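Local atomic coordinates of trans-4-hydroxy-L-proline dehydratase (Clostridioides difficile 70-100-2010, PDB entry 6VXC), a protein that dehydrates trans-4-hydroxy-L-proline to (S)-1-pyrroline-5-carboxylate by glycyl-radical chemistry, a step in the anaerobic breakdown of hydroxyproline. Residues D229-L234 with W284-G289; D298-G303 with P542-I547; K475-T480 with T579-A584; I575-D580 with N680-A685. All coordinates share one frame; numbering follows the deposited sequence.

Contact 1 of 4, residues D229-L234 with W284-G289; sequences DAMVIL and WFVHIG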
# COMPACT_ATOMS: atom_id res chain seq x y z
N ASP A 229 15.72 18.75 14.91
CA ASP A 229 15.60 19.07 16.33
C ASP A 229 14.45 18.32 16.98
O ASP A 229 14.53 17.92 18.14
CB ASP A 229 15.39 20.58 16.54
CG ASP A 229 16.61 21.40 16.18
OD1 ASP A 229 17.73 20.88 16.27
OD2 ASP A 229 16.42 22.59 15.82
N ALA A 230 13.33 18.18 16.26
CA ALA A 230 12.20 17.45 16.82
C ALA A 230 12.58 15.99 17.09
O ALA A 230 12.20 15.44 18.13
CB ALA A 230 11.00 17.55 15.88
N MET A 231 13.30 15.35 16.18
CA MET A 231 13.68 13.96 16.43
C MET A 231 14.61 13.85 17.63
O MET A 231 14.48 12.93 18.45
CB MET A 231 14.32 13.34 15.18
CG MET A 231 13.35 13.21 14.00
SD MET A 231 11.89 12.23 14.36
CE MET A 231 12.59 10.60 14.55
N VAL A 232 15.52 14.81 17.79
CA VAL A 232 16.39 14.82 18.96
C VAL A 232 15.57 14.89 20.24
O VAL A 232 15.83 14.16 21.21
CB VAL A 232 17.42 15.96 18.86
CG1 VAL A 232 18.20 16.11 20.17
CG2 VAL A 232 18.37 15.70 17.71
N ILE A 233 14.55 15.74 20.25
CA ILE A 233 13.68 15.87 21.42
C ILE A 233 12.90 14.58 21.67
O ILE A 233 12.66 14.20 22.82
CB ILE A 233 12.75 17.07 21.23
CG1 ILE A 233 13.55 18.38 21.37
CG2 ILE A 233 11.57 17.00 22.18
CD1 ILE A 233 12.84 19.56 20.78
N LEU A 234 12.49 13.89 20.60
CA LEU A 234 11.78 12.63 20.77
C LEU A 234 12.62 11.65 21.57
O LEU A 234 12.14 11.02 22.52
CB LEU A 234 11.42 12.04 19.42
CG LEU A 234 10.69 10.71 19.52
CD1 LEU A 234 9.37 10.90 20.26
CD2 LEU A 234 10.47 10.13 18.12
N TRP A 284 12.19 2.57 14.29
CA TRP A 284 10.83 2.72 14.79
C TRP A 284 10.51 4.17 15.16
O TRP A 284 9.38 4.62 14.96
CB TRP A 284 10.56 1.79 15.98
CG TRP A 284 9.09 1.83 16.30
CD1 TRP A 284 8.51 2.32 17.43
CD2 TRP A 284 8.02 1.43 15.43
NE1 TRP A 284 7.14 2.23 17.33
CE2 TRP A 284 6.81 1.68 16.11
CE3 TRP A 284 7.97 0.86 14.15
CZ2 TRP A 284 5.57 1.41 15.55
CZ3 TRP A 284 6.72 0.58 13.60
CH2 TRP A 284 5.54 0.86 14.30
N PHE A 285 11.49 4.90 15.71
CA PHE A 285 11.29 6.32 15.98
C PHE A 285 11.02 7.09 14.69
O PHE A 285 10.12 7.94 14.63
CB PHE A 285 12.50 6.91 16.71
CG PHE A 285 12.49 6.71 18.20
CD1 PHE A 285 11.29 6.62 18.91
CD2 PHE A 285 13.69 6.64 18.91
CE1 PHE A 285 11.29 6.45 20.30
CE2 PHE A 285 13.70 6.47 20.31
CZ PHE A 285 12.50 6.37 21.00
N VAL A 286 11.82 6.82 13.66
CA VAL A 286 11.59 7.44 12.35
C VAL A 286 10.20 7.08 11.83
O VAL A 286 9.49 7.93 11.29
CB VAL A 286 12.69 7.02 11.36
CG1 VAL A 286 12.37 7.53 9.96
CG2 VAL A 286 14.07 7.49 11.80
N HIS A 287 9.80 5.82 12.00
CA HIS A 287 8.46 5.40 11.59
C HIS A 287 7.37 6.21 12.31
O HIS A 287 6.49 6.78 11.67
CB HIS A 287 8.30 3.89 11.87
CG HIS A 287 6.99 3.32 11.45
ND1 HIS A 287 6.87 2.40 10.43
CD2 HIS A 287 5.74 3.48 11.95
CE1 HIS A 287 5.61 2.05 10.29
NE2 HIS A 287 4.90 2.69 11.21
N ILE A 288 7.46 6.30 13.64
CA ILE A 288 6.51 7.11 14.40
C ILE A 288 6.53 8.54 13.89
O ILE A 288 5.48 9.19 13.78
CB ILE A 288 6.83 7.05 15.90
CG1 ILE A 288 6.61 5.63 16.44
CG2 ILE A 288 5.97 8.05 16.69
CD1 ILE A 288 5.19 5.18 16.29
N GLY A 289 7.71 9.06 13.60
CA GLY A 289 7.85 10.41 13.12
C GLY A 289 7.15 10.68 11.81
O GLY A 289 6.31 11.59 11.73
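Leu234 lies over one face of the Phe285 ring, the central meeting of a helix-helix packing between helices 214-248 and 276-293 of the pyruvate formate lyase-like fold. Its CD2 methyl comes down on the rim of the ring, 3.7 Å from Phe285 CD1, while CG sits over the same face. With Leu234 CG opposite the backbone N (chi1 180°), the CD2 branch reaches the ring. Met231, one turn earlier, makes the second touch with a chain bent at both chi2 and chi3: the folded thioether lays its CE methyl 3.6 Å from Phe285 O and 4.4 Å from Val286 CG2. The axes of the two short segments pass 11.0 Å apart and are inclined at 122°, a separation spanned by Met231, Leu234 and Phe285. Gly289 CA lies 7.6 Å from Met231 CA, and the glycine brings no side chain against the sulfur. Further out, Phe192 of helix 192-205 touches both Met231 and Val286, Ile76 of helix 64-78 packs on Leu234, and Pro269 rests against Phe285. The carbonyl that Met231 CE touches is already engaged within its helix, with Gly289 N donating to Phe285 O at 2.9 Å.

Contact 2 of 4, residues D298-G303 with P542-I547; sequences DAFTPG and PLMSTI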
# COMPACT_ATOMS: atom_id res chain seq x y z
N ASP A 298 0.32 3.79 3.19
CA ASP A 298 1.21 2.64 3.44
C ASP A 298 2.21 2.92 4.56
O ASP A 298 3.32 2.36 4.56
CB ASP A 298 1.95 2.23 2.17
CG ASP A 298 1.01 1.75 1.07
OD1 ASP A 298 -0.20 1.58 1.35
OD2 ASP A 298 1.48 1.53 -0.05
N ALA A 299 1.81 3.73 5.54
CA ALA A 299 2.60 4.00 6.74
C ALA A 299 4.07 4.23 6.42
O ALA A 299 4.42 5.18 5.71
CB ALA A 299 2.43 2.85 7.73
N PHE A 300 4.95 3.38 6.95
CA PHE A 300 6.37 3.41 6.63
C PHE A 300 6.88 1.98 6.75
O PHE A 300 6.20 1.11 7.30
CB PHE A 300 7.15 4.37 7.56
CG PHE A 300 8.44 4.90 6.97
CD1 PHE A 300 8.49 5.33 5.66
CD2 PHE A 300 9.58 4.99 7.74
CE1 PHE A 300 9.66 5.83 5.12
CE2 PHE A 300 10.76 5.49 7.20
CZ PHE A 300 10.81 5.92 5.90
N THR A 301 8.06 1.72 6.19
CA THR A 301 8.63 0.39 6.27
C THR A 301 10.14 0.48 6.16
O THR A 301 10.65 1.28 5.37
CB THR A 301 8.10 -0.56 5.17
OG1 THR A 301 8.92 -1.73 5.11
CG2 THR A 301 8.11 0.12 3.80
N PRO A 302 10.88 -0.37 6.88
CA PRO A 302 12.33 -0.39 6.69
C PRO A 302 12.75 -0.96 5.35
O PRO A 302 13.94 -0.84 4.99
CB PRO A 302 12.81 -1.27 7.86
CG PRO A 302 11.65 -2.19 8.08
CD PRO A 302 10.42 -1.38 7.84
N GLY A 303 11.83 -1.54 4.58
CA GLY A 303 12.18 -2.06 3.28
C GLY A 303 13.05 -3.30 3.37
O GLY A 303 12.57 -4.35 3.79
N PRO A 542 9.01 18.10 5.82
CA PRO A 542 10.44 18.27 6.10
C PRO A 542 11.07 17.07 6.79
O PRO A 542 12.23 16.77 6.52
CB PRO A 542 10.50 19.51 7.01
CG PRO A 542 9.14 20.10 7.01
CD PRO A 542 8.16 19.08 6.52
N LEU A 543 10.35 16.37 7.67
CA LEU A 543 10.98 15.21 8.30
C LEU A 543 11.30 14.15 7.25
O LEU A 543 12.45 13.73 7.11
CB LEU A 543 10.12 14.63 9.42
CG LEU A 543 10.68 13.36 10.08
CD1 LEU A 543 12.06 13.65 10.70
CD2 LEU A 543 9.73 12.79 11.16
N MET A 544 10.32 13.75 6.44
CA MET A 544 10.62 12.74 5.42
C MET A 544 11.76 13.20 4.51
O MET A 544 12.61 12.38 4.12
CB MET A 544 9.37 12.43 4.59
CG MET A 544 9.60 11.37 3.51
SD MET A 544 9.80 9.70 4.21
CE MET A 544 8.11 9.42 4.74
N SER A 545 11.82 14.49 4.19
CA SER A 545 12.85 14.98 3.29
C SER A 545 14.25 14.73 3.84
O SER A 545 15.19 14.55 3.07
CB SER A 545 12.64 16.46 2.99
OG SER A 545 11.38 16.68 2.38
N THR A 546 14.43 14.75 5.17
CA THR A 546 15.77 14.61 5.73
C THR A 546 16.39 13.25 5.44
O THR A 546 17.61 13.13 5.45
CB THR A 546 15.78 14.83 7.24
OG1 THR A 546 15.00 13.81 7.88
CG2 THR A 546 15.24 16.25 7.62
N ILE A 547 15.58 12.22 5.15
CA ILE A 547 16.11 10.87 5.02
C ILE A 547 15.93 10.30 3.61
O ILE A 547 16.12 9.11 3.41
CB ILE A 547 15.48 9.93 6.06
CG1 ILE A 547 13.97 9.91 5.89
CG2 ILE A 547 15.93 10.31 7.48
CD1 ILE A 547 13.27 8.83 6.69
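Phe300 points its ring out of the loop 298-303 at the short helix 542-546, where Met544 and Ile547 receive the far end of the ring. Neither meets it squarely. The Met544 thioether crosses the ring on a slant in a Met-aromatic contact, with SD 4.8 Å from the centroid of the Phe300 ring and 47° off the ring normal. Its CE methyl lies 3.9 Å from Phe300 CE1. Two bends, at chi2 and chi3, curl the methionine so that sulfur and methyl both reach that corner. Ile547 comes from the opposite direction and sets its CD1 methyl 3.9 Å from Phe300 CZ. Here CG1 occupies the crowded position between backbone N and carbonyl carbon (chi1 59°), and the chain then extends straight out to CD1. No hydrogen bond crosses this buried contact; polar bonds shape each backbone separately. On the loop, Gly303 N donates to Thr301 OG1 at 3.0 Å, an ST turn immediately after Phe300 in the chain. On the helix, Leu543 O is gripped twice by one residue, by Thr546 OG1 at 2.7 Å and Thr546 N at 3.0 Å, with the hydroxyl lying in the carbonyl plane. The Glu293 carboxylate binds the backbone N atoms of Leu543 and Met544 at the start of helix 542-546. Helix 276-293 also supplies His287 and Val290 to the flank of Phe300, and helix 192-205 covers Ile547 with Phe192 and Leu195. Strand 362-366, at one edge of the mixed sheet, holds the loop through Asn362 O to Thr301 OG1 and a backbone bond of Asn364 with Gly303.

Contact 3 of 4, residues K475-T480 with T579-A584; sequences KILELT and TDSLTA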
# COMPACT_ATOMS: atom_id res chain seq x y z
N LYS A 475 -15.50 -0.52 -16.54
CA LYS A 475 -16.56 0.47 -16.73
C LYS A 475 -16.25 1.42 -17.88
O LYS A 475 -17.17 1.99 -18.47
CB LYS A 475 -16.79 1.25 -15.44
CG LYS A 475 -18.10 2.06 -15.44
CD LYS A 475 -18.44 2.53 -14.03
CE LYS A 475 -19.72 3.37 -13.99
NZ LYS A 475 -20.95 2.53 -14.07
N ILE A 476 -14.98 1.58 -18.26
CA ILE A 476 -14.68 2.33 -19.47
C ILE A 476 -15.24 1.60 -20.69
O ILE A 476 -15.76 2.23 -21.62
CB ILE A 476 -13.17 2.59 -19.58
CG1 ILE A 476 -12.75 3.56 -18.45
CG2 ILE A 476 -12.80 3.12 -20.97
CD1 ILE A 476 -11.26 3.82 -18.38
N LEU A 477 -15.17 0.26 -20.71
CA LEU A 477 -15.85 -0.47 -21.78
C LEU A 477 -17.36 -0.26 -21.69
O LEU A 477 -18.03 -0.07 -22.70
CB LEU A 477 -15.50 -1.96 -21.74
CG LEU A 477 -16.20 -2.84 -22.81
CD1 LEU A 477 -15.82 -2.43 -24.23
CD2 LEU A 477 -15.89 -4.31 -22.61
N GLU A 478 -17.90 -0.26 -20.47
CA GLU A 478 -19.34 -0.04 -20.32
C GLU A 478 -19.74 1.30 -20.93
O GLU A 478 -20.69 1.36 -21.72
CB GLU A 478 -19.74 -0.10 -18.85
CG GLU A 478 -21.24 0.04 -18.58
CD GLU A 478 -21.60 -0.19 -17.11
OE1 GLU A 478 -21.23 0.64 -16.26
OE2 GLU A 478 -22.26 -1.21 -16.81
N LEU A 479 -18.98 2.36 -20.64
CA LEU A 479 -19.26 3.65 -21.26
C LEU A 479 -19.18 3.56 -22.78
O LEU A 479 -20.04 4.11 -23.47
CB LEU A 479 -18.27 4.72 -20.75
CG LEU A 479 -18.25 5.17 -19.28
CD1 LEU A 479 -17.28 6.34 -19.11
CD2 LEU A 479 -19.64 5.53 -18.77
N THR A 480 -18.16 2.87 -23.30
CA THR A 480 -18.03 2.66 -24.74
C THR A 480 -19.28 2.03 -25.33
O THR A 480 -19.75 2.44 -26.40
CB THR A 480 -16.81 1.78 -25.05
OG1 THR A 480 -15.64 2.33 -24.45
CG2 THR A 480 -16.59 1.62 -26.57
N THR A 579 -10.79 -8.07 -20.47
CA THR A 579 -10.28 -9.00 -21.47
C THR A 579 -11.36 -9.99 -21.89
O THR A 579 -11.62 -10.18 -23.09
CB THR A 579 -9.07 -9.78 -20.94
OG1 THR A 579 -7.96 -8.91 -20.73
CG2 THR A 579 -8.69 -10.84 -21.94
N ASP A 580 -11.99 -10.64 -20.92
CA ASP A 580 -13.02 -11.61 -21.26
C ASP A 580 -14.23 -10.94 -21.91
O ASP A 580 -14.87 -11.54 -22.77
CB ASP A 580 -13.45 -12.40 -20.02
CG ASP A 580 -12.39 -13.43 -19.57
OD1 ASP A 580 -11.38 -13.63 -20.27
OD2 ASP A 580 -12.58 -14.06 -18.51
N SER A 581 -14.54 -9.70 -21.54
CA SER A 581 -15.67 -9.00 -22.16
C SER A 581 -15.40 -8.70 -23.63
O SER A 581 -16.23 -9.00 -24.49
CB SER A 581 -15.99 -7.71 -21.40
OG SER A 581 -16.54 -8.00 -20.14
N LEU A 582 -14.24 -8.10 -23.93
CA LEU A 582 -13.91 -7.82 -25.33
C LEU A 582 -13.70 -9.10 -26.12
O LEU A 582 -14.05 -9.17 -27.30
CB LEU A 582 -12.68 -6.92 -25.40
CG LEU A 582 -12.88 -5.41 -25.18
CD1 LEU A 582 -11.52 -4.69 -25.07
CD2 LEU A 582 -13.72 -4.80 -26.30
N THR A 583 -13.13 -10.12 -25.47
CA THR A 583 -13.01 -11.42 -26.13
C THR A 583 -14.39 -11.98 -26.46
O THR A 583 -14.60 -12.51 -27.56
CB THR A 583 -12.22 -12.41 -25.25
OG1 THR A 583 -10.89 -11.95 -25.04
CG2 THR A 583 -12.16 -13.79 -25.92
N ALA A 584 -15.34 -11.87 -25.53
CA ALA A 584 -16.68 -12.36 -25.80
C ALA A 584 -17.31 -11.65 -27.00
O ALA A 584 -18.01 -12.27 -27.81
CB ALA A 584 -17.56 -12.20 -24.56
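Leu477 and Leu582 mark the nearest backbone approach of segments 475-480 and 579-584, on helices 473-481 and 575-591, their CA atoms 8.4 Å apart. Leu477 carries this apolar contact with both of its methyls. CD1 meets Leu582 CD2 at 3.8 Å, whereas CD2 presses on Ser581 CB at 3.6 Å and approaches Leu582 CG at 4.1 Å. With CG trans to the backbone N (chi1 178°), both methyls reach the 579-584 helix. Leu582 leaves its own backbone at a slant, and the two leucine side chains pass at an angle. Ser581 offers its CB to the methyl and turns its hydroxyl back to Thr577 O, which keeps the polar atom occupied inside the apolar seam. Within each helix a threonine hydroxyl bonds back to the carbonyl four residues earlier: Thr480 N and OG1 reach Ile476 O from opposite faces of its plane, and Thr583 OG1 bonds to Thr579 O at 2.7 Å. Lys475 NZ forms a salt bridge with Glu478 OE1 at 2.9 Å and another with Asp486 of strand 485-486. Helix 506-538 touches both sides, through Phe513 and Leu517 on Ile476 and Tyr506 on Leu582, while helix 630-647 packs Ile639 against Leu582.

Contact 4 of 4, residues I575-D580 with N680-A685; sequences IGTITD and NGRLCA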
# COMPACT_ATOMS: atom_id res chain seq x y z
N ILE A 575 -8.36 -6.15 -15.43
CA ILE A 575 -7.89 -6.58 -16.74
C ILE A 575 -8.54 -7.91 -17.15
O ILE A 575 -8.84 -8.11 -18.32
CB ILE A 575 -6.34 -6.61 -16.75
CG1 ILE A 575 -5.78 -6.92 -18.15
CG2 ILE A 575 -5.78 -7.55 -15.67
CD1 ILE A 575 -6.14 -5.86 -19.21
N GLY A 576 -8.77 -8.82 -16.21
CA GLY A 576 -9.43 -10.07 -16.56
C GLY A 576 -10.86 -9.87 -17.03
O GLY A 576 -11.29 -10.42 -18.06
N THR A 577 -11.63 -9.09 -16.27
CA THR A 577 -13.01 -8.82 -16.64
C THR A 577 -13.08 -8.20 -18.04
O THR A 577 -13.81 -8.69 -18.91
CB THR A 577 -13.65 -7.90 -15.60
OG1 THR A 577 -13.70 -8.55 -14.33
CG2 THR A 577 -15.08 -7.49 -16.01
N ILE A 578 -12.27 -7.17 -18.29
CA ILE A 578 -12.43 -6.49 -19.58
C ILE A 578 -11.87 -7.33 -20.71
O ILE A 578 -12.43 -7.32 -21.81
CB ILE A 578 -11.84 -5.07 -19.57
CG1 ILE A 578 -12.13 -4.43 -20.94
CG2 ILE A 578 -10.36 -5.06 -19.23
CD1 ILE A 578 -11.75 -3.04 -21.06
N THR A 579 -10.79 -8.07 -20.47
CA THR A 579 -10.28 -9.00 -21.47
C THR A 579 -11.36 -9.99 -21.89
O THR A 579 -11.62 -10.18 -23.09
CB THR A 579 -9.07 -9.78 -20.94
OG1 THR A 579 -7.96 -8.91 -20.73
CG2 THR A 579 -8.69 -10.84 -21.94
N ASP A 580 -11.99 -10.64 -20.92
CA ASP A 580 -13.02 -11.61 -21.26
C ASP A 580 -14.23 -10.94 -21.91
O ASP A 580 -14.87 -11.54 -22.77
CB ASP A 580 -13.45 -12.40 -20.02
CG ASP A 580 -12.39 -13.43 -19.57
OD1 ASP A 580 -11.38 -13.63 -20.27
OD2 ASP A 580 -12.58 -14.06 -18.51
N ASN A 680 -18.82 -10.48 -20.69
CA ASN A 680 -18.25 -11.79 -20.41
C ASN A 680 -19.20 -12.70 -19.65
O ASN A 680 -18.90 -13.88 -19.47
CB ASN A 680 -16.95 -11.66 -19.61
CG ASN A 680 -17.18 -11.07 -18.24
OD1 ASN A 680 -18.02 -10.18 -18.07
ND2 ASN A 680 -16.45 -11.56 -17.25
N GLY A 681 -20.35 -12.18 -19.20
CA GLY A 681 -21.29 -12.95 -18.42
C GLY A 681 -21.32 -12.58 -16.95
O GLY A 681 -22.18 -13.10 -16.22
N ARG A 682 -20.43 -11.71 -16.49
CA ARG A 682 -20.51 -11.20 -15.12
C ARG A 682 -21.80 -10.41 -14.95
O ARG A 682 -22.20 -9.64 -15.83
CB ARG A 682 -19.28 -10.33 -14.82
CG ARG A 682 -19.29 -9.63 -13.48
CD ARG A 682 -18.30 -8.44 -13.45
NE ARG A 682 -18.90 -7.35 -12.70
CZ ARG A 682 -19.82 -6.52 -13.18
NH1 ARG A 682 -20.21 -6.65 -14.44
NH2 ARG A 682 -20.34 -5.58 -12.41
N LEU A 683 -22.50 -10.65 -13.85
CA LEU A 683 -23.79 -10.00 -13.68
C LEU A 683 -23.65 -8.64 -13.00
O LEU A 683 -22.61 -8.30 -12.43
CB LEU A 683 -24.75 -10.89 -12.90
CG LEU A 683 -25.08 -12.24 -13.53
CD1 LEU A 683 -26.11 -12.96 -12.70
CD2 LEU A 683 -25.56 -12.09 -14.97
N CYS A 684 -24.75 -7.88 -13.05
CA CYS A 684 -24.81 -6.52 -12.54
C CYS A 684 -24.40 -6.45 -11.08
O CYS A 684 -24.84 -7.25 -10.25
CB CYS A 684 -26.25 -5.98 -12.71
SG CYS A 684 -26.52 -4.31 -12.08
N ALA A 685 -23.56 -5.46 -10.77
CA ALA A 685 -23.10 -5.15 -9.42
C ALA A 685 -22.19 -6.22 -8.81
O ALA A 685 -21.83 -6.11 -7.63
CB ALA A 685 -24.27 -4.88 -8.46
O HOH W 1 -15.35 -14.15 -17.90
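The Asn680 amide turns one face to the helix, where Thr577 O stands above it, 4.2 Å from Asn680 CG; at its edges OD1 looks back into its own loop and ND2 to a water and, weakly, to Glu695. This is a loop packed on the first turns of a helix: residues 680-685, between helices 667-673 and 703-711, lie against helix 575-591. Asn680 CB packs 3.6 Å from Asp580 CB and as near to its carbonyl carbon. Asn680 CG sits between its backbone N and carbonyl carbon (chi1 65°), which puts OD1 within reach of the loop backbone. OD1 thereby takes a weak, nearly straight bond from Arg682 N (3.3 Å, 164°), consistent with an Asx turn, and it also pairs with Ser678 OG. Thr577 CG2 adds a looser touch, 4.2 Å from Arg682 CD. The polar ends of these two residues are tied outside the contact: Thr577 OG1 to Glu695 and the backbone N of Ser689, the Arg682 guanidinium to the carbonyls of Lys686 and Gly676. Asp580 OD1 accepts from Tyr625 N. Its other oxygen completes the bridge to the loop through one water, which donates to Asp580 OD2 at 2.8 Å and accepts from Asn680 ND2 at 2.9 Å.

The four contacts form two clusters on opposite sides of the chain's centre. Contacts 1 and 2, centres 11 Å apart, touch directly: Leu543 CD1 lies 3.6 Å from Met231 CG, and Ile547 CD1 is 3.6 Å from Val286 CG1. Contacts 3 and 4 are closer still, about 7 Å between centres, and both use helix 575-591, sharing Thr579 and Asp580. Between clusters the centres are about 39 to 49 Å apart. All four lie away from Cys454 and Glu456, the catalytic pair assigned by similarity, and from Gly785, which carries the glycyl radical in the activated enzyme but not in this structure. A glycerol, probably from crystallisation, hydrogen-bonds to Asp298 OD1, in segment 298-303 but outside the touching residues.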